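Local structure of pyridoxal 5'-phosphate synthase subunit PdxT (Thermus thermophilus, 2YWD) at residues R67-V70 with E71-S74. The protein probably hydrolyses glutamine to glutamate and ammonia, which is channelled to the partner subunit PdxS for the synthesis of pyridoxal 5'-phosphate. Numbering follows the deposited sequence.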
ATOM      1  N   ARG A  67      13.826   2.776   0.090  1.00 12.90           N
ATOM      2  CA  ARG A  67      14.108   3.077   1.491  1.00 14.09           C
ATOM      3  C   ARG A  67      14.846   4.415   1.599  1.00 14.04           C
ATOM      4  O   ARG A  67      14.536   5.252   2.453  1.00 14.08           O
ATOM      5  CB  ARG A  67      14.954   1.961   2.125  1.00 14.24           C
ATOM      6  CG  ARG A  67      15.228   2.173   3.612  1.00 14.51           C
ATOM      7  CD  ARG A  67      15.981   1.002   4.262  1.00 15.16           C
ATOM      8  NE  ARG A  67      15.208  -0.241   4.263  1.00 12.89           N
ATOM      9  CZ  ARG A  67      15.391  -1.244   3.410  1.00 14.39           C
ATOM     10  NH1 ARG A  67      16.335  -1.167   2.476  1.00 12.49           N
ATOM     11  NH2 ARG A  67      14.617  -2.321   3.478  1.00 13.41           N
ATOM     12  N   LYS A  68      15.820   4.606   0.717  1.00 15.26           N
ATOM     13  CA  LYS A  68      16.612   5.830   0.687  1.00 16.36           C
ATOM     14  C   LYS A  68      15.742   7.041   0.338  1.00 17.06           C
ATOM     15  O   LYS A  68      15.834   8.092   0.977  1.00 17.46           O
ATOM     16  CB  LYS A  68      17.738   5.684  -0.339  1.00 18.63           C
ATOM     17  CG  LYS A  68      18.587   6.929  -0.522  1.00 22.11           C
ATOM     18  CD  LYS A  68      19.560   6.759  -1.680  1.00 26.95           C
ATOM     19  CE  LYS A  68      20.341   8.040  -1.939  1.00 30.45           C
ATOM     20  NZ  LYS A  68      19.433   9.192  -2.206  1.00 33.29           N
ATOM     21  N   ARG A  69      14.894   6.884  -0.672  1.00 17.11           N
ATOM     22  CA  ARG A  69      14.010   7.961  -1.110  1.00 17.87           C
ATOM     23  C   ARG A  69      13.015   8.386  -0.026  1.00 19.73           C
ATOM     24  O   ARG A  69      12.791   9.580   0.180  1.00 19.57           O
ATOM     25  CB  ARG A  69      13.253   7.533  -2.376  1.00 17.85           C
ATOM     26  CG  ARG A  69      14.129   7.397  -3.625  1.00 19.39           C
ATOM     27  CD  ARG A  69      14.604   8.758  -4.125  1.00 20.21           C
ATOM     28  NE  ARG A  69      13.476   9.614  -4.477  1.00 21.71           N
ATOM     29  CZ  ARG A  69      12.736   9.465  -5.573  1.00 22.46           C
ATOM     30  NH1 ARG A  69      13.011   8.497  -6.438  1.00 22.08           N
ATOM     31  NH2 ARG A  69      11.703  10.269  -5.789  1.00 22.59           N
ATOM     32  N   VAL A  70      12.411   7.417   0.655  1.00 19.64           N
ATOM     33  CA  VAL A  70      11.451   7.726   1.711  1.00 23.50           C
ATOM     34  C   VAL A  70      12.151   8.399   2.888  1.00 25.28           C
ATOM     35  O   VAL A  70      11.630   9.352   3.473  1.00 25.06           O
ATOM     36  CB  VAL A  70      10.735   6.454   2.207  1.00 23.21           C
ATOM     37  CG1 VAL A  70       9.851   6.781   3.403  1.00 24.70           C
ATOM     38  CG2 VAL A  70       9.899   5.871   1.086  1.00 23.52           C
ATOM     39  N   GLU A  71      13.337   7.900   3.220  1.00 26.51           N
ATOM     40  CA  GLU A  71      14.127   8.443   4.316  1.00 28.62           C
ATOM     41  C   GLU A  71      14.458   9.917   4.078  1.00 29.68           C
ATOM     42  O   GLU A  71      14.464  10.717   5.013  1.00 29.74           O
ATOM     43  CB  GLU A  71      15.426   7.642   4.468  1.00 31.48           C
ATOM     44  CG  GLU A  71      16.270   8.045   5.668  1.00 36.45           C
ATOM     45  CD  GLU A  71      15.551   7.820   6.983  1.00 39.77           C
ATOM     46  OE1 GLU A  71      15.143   6.668   7.248  1.00 41.50           O
ATOM     47  OE2 GLU A  71      15.390   8.792   7.753  1.00 42.14           O
ATOM     48  N   GLU A  72      14.731  10.275   2.828  1.00 30.09           N
ATOM     49  CA  GLU A  72      15.059  11.657   2.504  1.00 31.71           C
ATOM     50  C   GLU A  72      13.796  12.477   2.241  1.00 31.17           C
ATOM     51  O   GLU A  72      13.868  13.670   1.950  1.00 32.35           O
ATOM     52  CB  GLU A  72      15.992  11.711   1.290  1.00 33.39           C
ATOM     53  CG  GLU A  72      15.350  11.340  -0.029  1.00 35.44           C
ATOM     54  CD  GLU A  72      16.366  11.212  -1.148  1.00 37.68           C
ATOM     55  OE1 GLU A  72      15.955  11.184  -2.328  1.00 36.99           O
ATOM     56  OE2 GLU A  72      17.578  11.131  -0.845  1.00 38.63           O
ATOM     57  N   GLY A  73      12.644  11.819   2.342  1.00 29.25           N
ATOM     58  CA  GLY A  73      11.369  12.488   2.140  1.00 26.12           C
ATOM     59  C   GLY A  73      11.032  12.912   0.723  1.00 25.35           C
ATOM     60  O   GLY A  73      10.251  13.840   0.529  1.00 23.68           O
ATOM     61  N   SER A  74      11.601  12.234  -0.269  1.00 22.65           N
ATOM     62  CA  SER A  74      11.345  12.577  -1.663  1.00 22.33           C
ATOM     63  C   SER A  74      10.439  11.575  -2.382  1.00 19.70           C
ATOM     64  O   SER A  74      10.340  11.594  -3.608  1.00 20.98           O
ATOM     65  CB  SER A  74      12.666  12.684  -2.425  1.00 21.80           C
ATOM     66  OG  SER A  74      13.332  11.435  -2.439  1.00 23.21           O
TER
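R69 folds back alongside S74 and E72, meeting them with the edge of its guanidinium and showing how a long side chain can tie a helix end to the loop that follows. Its CB lies 3.9 Å from S74 OG, and bends at chi2 and chi3 (-70° and -60°) bring the end of the chain back to the loop, leaving CD 3.3 Å from E72 OE1. Next, NE donates to S74 OG at 2.7 Å, with the hydroxyl practically in the guanidinium plane, while NH2 reaches S74 O at 2.9 Å from above that carbonyl's plane. NH1 turns to the carbonyl of L37. The backbone meanwhile closes helix 62-71 with a Schellman motif: G73, at positive phi (71°), donates to V70 O, and S74 N returns to R69 O at 2.9 Å. The chain then runs on to strand 76-80. S74 OG in turn donates a hydrogen bond to the anti lone pair of E72 OE1 (2.6 Å), so the hydroxyl bridges guanidinium and carboxylate. A leucine in place of R69 would probably leave S74 O without this donor and the serine hydroxyl freer to turn. The other carboxylate oxygen, E72 OE2, takes a salt bridge from K68 NZ at 3.0 Å, on its syn side but well out of the carboxylate plane.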